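Local coordinates for protein probable ribosomal RNA small subunit methyltransferase (PDB 3DMH) that methylates N2 of a guanine base in 16S ribosomal RNA of the small subunit, using S-adenosylmethionine as methyl donor, at residues Gly19-Lys24 and Thr83-Gln88; Leu52-Gly57 and Arg71-Arg76. One frame throughout, in Å; residues are numbered along the deposited sequence.

Contact 1 (Gly19-Lys24 and Thr83-Gln88)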
ATOM      1  N   GLY A  19      10.731  16.973 -20.045  1.00 14.60           N
ATOM      2  CA  GLY A  19       9.406  16.891 -19.446  1.00 14.04           C
ATOM      3  C   GLY A  19       9.368  17.157 -17.957  1.00 12.99           C
ATOM      4  O   GLY A  19      10.225  17.863 -17.408  1.00 13.97           O
ATOM      5  N   ARG A  20       8.348  16.577 -17.335  1.00 15.29           N
ATOM      6  CA  ARG A  20       8.104  16.735 -15.910  1.00 15.18           C
ATOM      7  C   ARG A  20       7.403  15.499 -15.390  1.00 16.23           C
ATOM      8  O   ARG A  20       6.818  14.739 -16.147  1.00 17.70           O
ATOM      9  CB  ARG A  20       7.267  17.990 -15.647  1.00 16.16           C
ATOM     10  CG  ARG A  20       5.809  17.858 -16.108  1.00 15.76           C
ATOM     11  CD  ARG A  20       5.017  19.151 -15.974  1.00 15.94           C
ATOM     12  NE  ARG A  20       3.612  18.881 -16.364  1.00 15.91           N
ATOM     13  CZ  ARG A  20       2.565  19.605 -15.961  1.00 15.72           C
ATOM     14  NH1 ARG A  20       2.705  20.653 -15.155  1.00 15.85           N
ATOM     15  NH2 ARG A  20       1.327  19.247 -16.363  1.00 15.89           N
ATOM     16  N   LEU A  21       7.484  15.297 -14.079  1.00 16.54           N
ATOM     17  CA  LEU A  21       6.846  14.162 -13.460  1.00 18.04           C
ATOM     18  C   LEU A  21       6.310  14.602 -12.116  1.00 17.03           C
ATOM     19  O   LEU A  21       7.038  15.219 -11.336  1.00 17.25           O
ATOM     20  CB  LEU A  21       7.889  13.055 -13.269  1.00 19.29           C
ATOM     21  CG  LEU A  21       7.360  11.678 -12.925  1.00 20.89           C
ATOM     22  CD1 LEU A  21       6.646  11.035 -14.129  1.00 23.42           C
ATOM     23  CD2 LEU A  21       8.514  10.811 -12.456  1.00 22.53           C
ATOM     24  N   PHE A  22       5.030  14.334 -11.860  1.00 16.66           N
ATOM     25  CA  PHE A  22       4.450  14.686 -10.564  1.00 17.24           C
ATOM     26  C   PHE A  22       4.797  13.676  -9.494  1.00 16.70           C
ATOM     27  O   PHE A  22       4.735  12.460  -9.720  1.00 17.31           O
ATOM     28  CB  PHE A  22       2.925  14.789 -10.653  1.00 17.27           C
ATOM     29  CG  PHE A  22       2.449  16.036 -11.387  1.00 16.06           C
ATOM     30  CD1 PHE A  22       2.082  17.165 -10.668  1.00 15.90           C
ATOM     31  CD2 PHE A  22       2.374  16.079 -12.794  1.00 16.45           C
ATOM     32  CE1 PHE A  22       1.614  18.300 -11.302  1.00 16.47           C
ATOM     33  CE2 PHE A  22       1.928  17.241 -13.440  1.00 16.70           C
ATOM     34  CZ  PHE A  22       1.541  18.347 -12.680  1.00 16.95           C
ATOM     35  N   ILE A  23       5.097  14.206  -8.318  1.00 16.76           N
ATOM     36  CA  ILE A  23       5.320  13.377  -7.134  1.00 18.45           C
ATOM     37  C   ILE A  23       4.473  13.931  -5.988  1.00 17.75           C
ATOM     38  O   ILE A  23       3.980  15.060  -6.047  1.00 17.20           O
ATOM     39  CB  ILE A  23       6.826  13.310  -6.748  1.00 19.62           C
ATOM     40  CG1 ILE A  23       7.309  14.658  -6.219  1.00 20.16           C
ATOM     41  CG2 ILE A  23       7.674  12.769  -7.959  1.00 21.08           C
ATOM     42  CD1 ILE A  23       8.709  14.609  -5.619  1.00 21.95           C
ATOM     43  N   LYS A  24       4.332  13.160  -4.919  1.00 17.15           N
ATOM     44  CA  LYS A  24       3.645  13.681  -3.733  1.00 17.46           C
ATOM     45  C   LYS A  24       4.111  12.869  -2.533  1.00 17.38           C
ATOM     46  O   LYS A  24       4.600  11.735  -2.703  1.00 17.70           O
ATOM     47  CB  LYS A  24       2.102  13.602  -3.858  1.00 17.23           C
ATOM     48  CG  LYS A  24       1.557  12.175  -3.738  1.00 16.84           C
ATOM     49  CD  LYS A  24       0.022  12.110  -3.706  1.00 16.36           C
ATOM     50  CE  LYS A  24      -0.576  12.909  -2.566  1.00 17.98           C
ATOM     51  NZ  LYS A  24      -0.252  12.350  -1.197  1.00 16.41           N
ATOM     52  N   THR A  83      -1.491   9.816 -13.379  1.00 19.24           N
ATOM     53  CA  THR A  83      -2.566  10.535 -14.006  1.00 18.73           C
ATOM     54  C   THR A  83      -2.240  12.031 -14.181  1.00 18.30           C
ATOM     55  O   THR A  83      -2.409  12.576 -15.271  1.00 19.37           O
ATOM     56  CB  THR A  83      -3.891  10.306 -13.256  1.00 20.34           C
ATOM     57  OG1 THR A  83      -4.132   8.895 -13.240  1.00 21.82           O
ATOM     58  CG2 THR A  83      -5.019  10.987 -13.986  1.00 19.39           C
ATOM     59  N   ALA A  84      -1.769  12.675 -13.104  1.00 18.67           N
ATOM     60  CA  ALA A  84      -1.366  14.096 -13.206  1.00 17.99           C
ATOM     61  C   ALA A  84      -0.283  14.296 -14.254  1.00 17.62           C
ATOM     62  O   ALA A  84      -0.245  15.325 -14.937  1.00 18.75           O
ATOM     63  CB  ALA A  84      -0.922  14.663 -11.854  1.00 19.13           C
ATOM     64  N   SER A  85       0.627  13.317 -14.338  1.00 17.48           N
ATOM     65  CA  SER A  85       1.721  13.333 -15.299  1.00 17.14           C
ATOM     66  C   SER A  85       1.311  12.973 -16.739  1.00 17.35           C
ATOM     67  O   SER A  85       2.168  12.964 -17.628  1.00 17.84           O
ATOM     68  CB  SER A  85       2.800  12.359 -14.841  1.00 18.13           C
ATOM     69  OG  SER A  85       3.362  12.746 -13.590  1.00 17.81           O
ATOM     70  N   GLY A  86       0.031  12.639 -16.923  1.00 18.05           N
ATOM     71  CA  GLY A  86      -0.493  12.224 -18.234  1.00 18.50           C
ATOM     72  C   GLY A  86      -0.015  10.848 -18.658  1.00 19.27           C
ATOM     73  O   GLY A  86       0.050  10.562 -19.874  1.00 20.31           O
ATOM     74  N   LEU A  87       0.289   9.989 -17.685  1.00 19.59           N
ATOM     75  CA  LEU A  87       0.823   8.649 -17.980  1.00 19.06           C
ATOM     76  C   LEU A  87      -0.294   7.646 -17.788  1.00 19.00           C
ATOM     77  O   LEU A  87      -0.859   7.594 -16.707  1.00 20.39           O
ATOM     78  CB  LEU A  87       2.005   8.326 -17.052  1.00 19.64           C
ATOM     79  CG  LEU A  87       3.226   9.254 -17.134  1.00 18.61           C
ATOM     80  CD1 LEU A  87       4.252   8.907 -16.080  1.00 20.20           C
ATOM     81  CD2 LEU A  87       3.850   9.199 -18.532  1.00 18.75           C
ATOM     82  N   GLN A  88      -0.607   6.877 -18.836  1.00 18.94           N
ATOM     83  CA  GLN A  88      -1.670   5.862 -18.762  1.00 19.56           C
ATOM     84  C   GLN A  88      -1.341   4.944 -17.599  1.00 18.46           C
ATOM     85  O   GLN A  88      -0.212   4.465 -17.482  1.00 19.31           O
ATOM     86  CB  GLN A  88      -1.716   5.073 -20.066  1.00 20.46           C
ATOM     87  CG  GLN A  88      -2.903   4.119 -20.136  1.00 25.17           C
ATOM     88  CD  GLN A  88      -2.943   3.347 -21.418  1.00 31.28           C
ATOM     89  OE1 GLN A  88      -2.629   2.159 -21.441  1.00 36.24           O
ATOM     90  NE2 GLN A  88      -3.326   4.012 -22.504  1.00 32.96           N
TER
HETATM   91  O   HOH W   1       0.540  16.488 -17.292  1.00 15.56           O
HETATM   92  O   HOH W   2       5.583  12.752 -17.540  1.00 32.89           O
HETATM   93  O   HOH W   3       3.945  10.810 -11.853  1.00 13.56           O
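Phe22, on the second strand of the 12-16/19-23 hairpin, lays one face of its ring against Ala84 in the last turn of helix 76-84, whose end is a Schellman motif with Gly86 at positive phi. It is a CH-pi contact: CB of Ala84 stands 3.9 Å from the centroid of the Phe22 ring, 21° off its normal and offset toward the rim. Ser85 OG approaches the same ring at the edge, near its plane, and accepts a hydrogen bond from the backbone N of Phe22 over 2.9 Å; at 167° the bond is nearly straight. The hydroxyl meets Phe22 N directly and Phe22 O through water 3, which donates to that carbonyl. The rim of the Phe22 ring meets a face of the Arg20 guanidinium, CE2 standing 3.5 Å above the centre of the guanidinium plane; Arg20 NH2 lies at the ring's edge and reaches Ala84 O through water 1. Leu21 comes from the opposite side of the strand, yet with CG anti to the backbone N (chi1 -167°) it swings CD1 to 3.8 Å from CD1 of Leu87, the two side chains crossing at about a right angle. Further out, Cys81 O and water 3 share the single proton of Ser85 OG, which can serve one at a time, and Gly86 N closes the helix end on Thr83 O at 2.9 Å.

Contact 2 (Leu52-Gly57 and Arg71-Arg76)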
ATOM      1  N   LEU A  52       4.716  -3.116 -14.195  1.00 18.49           N
ATOM      2  CA  LEU A  52       3.945  -3.801 -13.144  1.00 19.66           C
ATOM      3  C   LEU A  52       4.109  -3.215 -11.745  1.00 20.87           C
ATOM      4  O   LEU A  52       3.485  -3.701 -10.799  1.00 22.04           O
ATOM      5  CB  LEU A  52       4.293  -5.306 -13.115  1.00 19.76           C
ATOM      6  CG  LEU A  52       3.771  -6.084 -14.310  1.00 20.83           C
ATOM      7  CD1 LEU A  52       4.274  -7.533 -14.208  1.00 22.53           C
ATOM      8  CD2 LEU A  52       2.251  -6.053 -14.364  1.00 23.57           C
ATOM      9  N   ASN A  53       4.966  -2.203 -11.593  1.00 20.05           N
ATOM     10  CA  ASN A  53       5.176  -1.589 -10.272  1.00 19.44           C
ATOM     11  C   ASN A  53       5.693  -0.179 -10.480  1.00 19.18           C
ATOM     12  O   ASN A  53       6.844   0.117 -10.140  1.00 19.18           O
ATOM     13  CB  ASN A  53       6.151  -2.417  -9.421  1.00 20.18           C
ATOM     14  CG  ASN A  53       6.359  -1.832  -8.019  1.00 19.45           C
ATOM     15  OD1 ASN A  53       5.497  -1.108  -7.491  1.00 20.02           O
ATOM     16  ND2 ASN A  53       7.505  -2.119  -7.421  1.00 20.51           N
ATOM     17  N   PRO A  54       4.870   0.673 -11.107  1.00 19.15           N
ATOM     18  CA  PRO A  54       5.443   1.950 -11.590  1.00 19.75           C
ATOM     19  C   PRO A  54       5.756   2.990 -10.534  1.00 19.98           C
ATOM     20  O   PRO A  54       6.663   3.790 -10.750  1.00 19.89           O
ATOM     21  CB  PRO A  54       4.365   2.504 -12.521  1.00 20.25           C
ATOM     22  CG  PRO A  54       3.087   1.896 -12.008  1.00 19.99           C
ATOM     23  CD  PRO A  54       3.456   0.508 -11.500  1.00 19.63           C
ATOM     24  N   GLY A  55       5.029   3.003  -9.423  1.00 19.30           N
ATOM     25  CA  GLY A  55       5.134   4.165  -8.505  1.00 19.01           C
ATOM     26  C   GLY A  55       4.807   5.422  -9.290  1.00 18.75           C
ATOM     27  O   GLY A  55       3.856   5.457 -10.057  1.00 19.46           O
ATOM     28  N   VAL A  56       5.618   6.468  -9.101  1.00 18.70           N
ATOM     29  CA  VAL A  56       5.398   7.735  -9.826  1.00 18.88           C
ATOM     30  C   VAL A  56       5.780   7.648 -11.318  1.00 19.25           C
ATOM     31  O   VAL A  56       5.555   8.600 -12.092  1.00 19.12           O
ATOM     32  CB  VAL A  56       6.085   8.955  -9.136  1.00 18.33           C
ATOM     33  CG1 VAL A  56       5.524   9.160  -7.718  1.00 19.14           C
ATOM     34  CG2 VAL A  56       7.571   8.748  -9.106  1.00 19.87           C
ATOM     35  N   GLY A  57       6.337   6.506 -11.741  1.00 19.13           N
ATOM     36  CA  GLY A  57       6.562   6.253 -13.178  1.00 18.58           C
ATOM     37  C   GLY A  57       7.920   6.609 -13.760  1.00 18.55           C
ATOM     38  O   GLY A  57       8.088   6.648 -14.980  1.00 19.11           O
ATOM     39  N   ARG A  71       0.488   0.742 -17.414  1.00 18.92           N
ATOM     40  CA  ARG A  71       1.046   0.683 -16.053  1.00 18.05           C
ATOM     41  C   ARG A  71      -0.029   0.160 -15.142  1.00 18.56           C
ATOM     42  O   ARG A  71      -1.143   0.680 -15.179  1.00 18.91           O
ATOM     43  CB  ARG A  71       1.461   2.082 -15.587  1.00 18.11           C
ATOM     44  CG  ARG A  71       2.489   2.746 -16.488  1.00 19.10           C
ATOM     45  CD  ARG A  71       2.641   4.242 -16.129  1.00 18.33           C
ATOM     46  NE  ARG A  71       3.680   4.813 -16.997  1.00 19.13           N
ATOM     47  CZ  ARG A  71       3.486   5.166 -18.267  1.00 18.13           C
ATOM     48  NH1 ARG A  71       2.274   5.090 -18.846  1.00 18.97           N
ATOM     49  NH2 ARG A  71       4.513   5.612 -18.970  1.00 19.12           N
ATOM     50  N   LEU A  72       0.291  -0.858 -14.348  1.00 17.10           N
ATOM     51  CA  LEU A  72      -0.672  -1.368 -13.352  1.00 16.96           C
ATOM     52  C   LEU A  72      -0.172  -1.001 -11.972  1.00 17.66           C
ATOM     53  O   LEU A  72       0.925  -1.412 -11.589  1.00 18.62           O
ATOM     54  CB  LEU A  72      -0.820  -2.903 -13.475  1.00 17.24           C
ATOM     55  CG  LEU A  72      -1.196  -3.398 -14.886  1.00 17.05           C
ATOM     56  CD1 LEU A  72      -1.502  -4.886 -14.792  1.00 17.65           C
ATOM     57  CD2 LEU A  72      -2.370  -2.672 -15.508  1.00 18.51           C
ATOM     58  N   GLU A  73      -0.993  -0.284 -11.202  1.00 18.12           N
ATOM     59  CA  GLU A  73      -0.520   0.231  -9.936  1.00 18.57           C
ATOM     60  C   GLU A  73      -1.572   0.054  -8.843  1.00 18.13           C
ATOM     61  O   GLU A  73      -2.775   0.278  -9.060  1.00 18.48           O
ATOM     62  CB  GLU A  73      -0.151   1.692 -10.114  1.00 18.72           C
ATOM     63  CG  GLU A  73       0.282   2.432  -8.840  1.00 19.07           C
ATOM     64  CD  GLU A  73       1.448   1.763  -8.147  1.00 22.19           C
ATOM     65  OE1 GLU A  73       2.545   1.702  -8.729  1.00 20.62           O
ATOM     66  OE2 GLU A  73       1.311   1.274  -7.000  1.00 21.93           O
ATOM     67  N   THR A  74      -1.098  -0.389  -7.678  1.00 17.82           N
ATOM     68  CA  THR A  74      -1.972  -0.651  -6.543  1.00 17.19           C
ATOM     69  C   THR A  74      -2.154   0.528  -5.591  1.00 17.58           C
ATOM     70  O   THR A  74      -3.140   0.572  -4.847  1.00 17.82           O
ATOM     71  CB  THR A  74      -1.460  -1.845  -5.696  1.00 17.67           C
ATOM     72  OG1 THR A  74      -0.088  -1.593  -5.359  1.00 19.56           O
ATOM     73  CG2 THR A  74      -1.495  -3.135  -6.505  1.00 18.31           C
ATOM     74  N   SER A  75      -1.197   1.470  -5.599  1.00 16.72           N
ATOM     75  CA  SER A  75      -1.254   2.601  -4.680  1.00 17.06           C
ATOM     76  C   SER A  75      -2.067   3.736  -5.245  1.00 17.31           C
ATOM     77  O   SER A  75      -1.778   4.257  -6.326  1.00 17.88           O
ATOM     78  CB  SER A  75       0.168   3.078  -4.381  1.00 17.99           C
ATOM     79  OG  SER A  75       0.184   4.414  -3.839  1.00 17.35           O
ATOM     80  N   ARG A  76      -3.060   4.161  -4.479  1.00 16.89           N
ATOM     81  CA  ARG A  76      -3.876   5.294  -4.900  1.00 17.06           C
ATOM     82  C   ARG A  76      -3.027   6.555  -5.052  1.00 17.24           C
ATOM     83  O   ARG A  76      -3.164   7.269  -6.041  1.00 18.33           O
ATOM     84  CB  ARG A  76      -5.058   5.527  -3.944  1.00 17.59           C
ATOM     85  CG  ARG A  76      -6.174   6.257  -4.647  1.00 16.81           C
ATOM     86  CD  ARG A  76      -7.060   5.247  -5.419  1.00 16.72           C
ATOM     87  NE  ARG A  76      -8.049   5.922  -6.239  1.00 19.56           N
ATOM     88  CZ  ARG A  76      -9.139   5.329  -6.721  1.00 19.98           C
ATOM     89  NH1 ARG A  76      -9.373   4.025  -6.483  1.00 18.75           N
ATOM     90  NH2 ARG A  76     -10.004   6.055  -7.448  1.00 18.69           N
TER
HETATM   91  O   HOH W   4       2.661  -1.309  -6.860  1.00 22.64           O
HETATM   92  O   HOH W   5       6.461   5.405 -16.810  1.00 15.79           O
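Pro54 and Glu73 carry this contact, their side chains set obliquely against each other where the loop after strand 48-51 passes the end of strand 68-73, in a Rossmann-like methyltransferase sheet. Pro54 CD comes to 3.2 Å from Glu73 OE1 and also touches Leu72 O, while its CG lies against Glu73 CB. Because chi1 of Glu73 (176°) sends CG opposite the backbone N and the chain then bends at chi2, the carboxylate turns back to the loop. There OE1 accepts a hydrogen bond from Gly55 N at 2.9 Å; the donor sits on the anti side, 32° out of the carboxylate plane, and the bond is bent to 145°. OE2 takes Ser75 N at 2.9 Å through its anti lone pair, and water 4 joins the same oxygen to Asn53 OD1 and Thr74 OG1. Both carboxylate oxygens are thus engaged within a buried site, and a glutamine here would probably leave Gly55 N or Ser75 N facing an amide NH2 instead of an acceptor. Gly55 lies inside the type II' turn from Pro54 to Gly57. Leu52 and Leu72 run side by side in the same direction, their CD2 and CD1 atoms 4.0 Å apart. Beyond the pair, Pro54 and Glu73 rest on helix 76-84, Asn53 ND2 bonds Ala108 O, and Leu52 packs on strand 102-108 and helix 115-128.

Contact 2 is nested within the chain loop that contact 1 closes: residues 19-24 come first, then 52-57, 71-76 and finally 83-88. Their centres lie 12 Å apart, and helix 76-84 runs between them, following strand 68-73 directly. Contact 1 joins the small N-terminal hairpin to the end of that helix; contact 2 lies where strand 68-73 of the first seven-stranded sheet leads into it. The two meet directly: Gln88 O is 2.9 Å from Arg71 NH1, a probable hydrogen bond, and Leu21 CD1 packs on Val56 O. Together they tie hairpin, helix and sheet into one unit near S-adenosylmethionine, about 11 Å from the Glu73 side chain; Lys24 forms a salt bridge with the cofactor-binding Asp288.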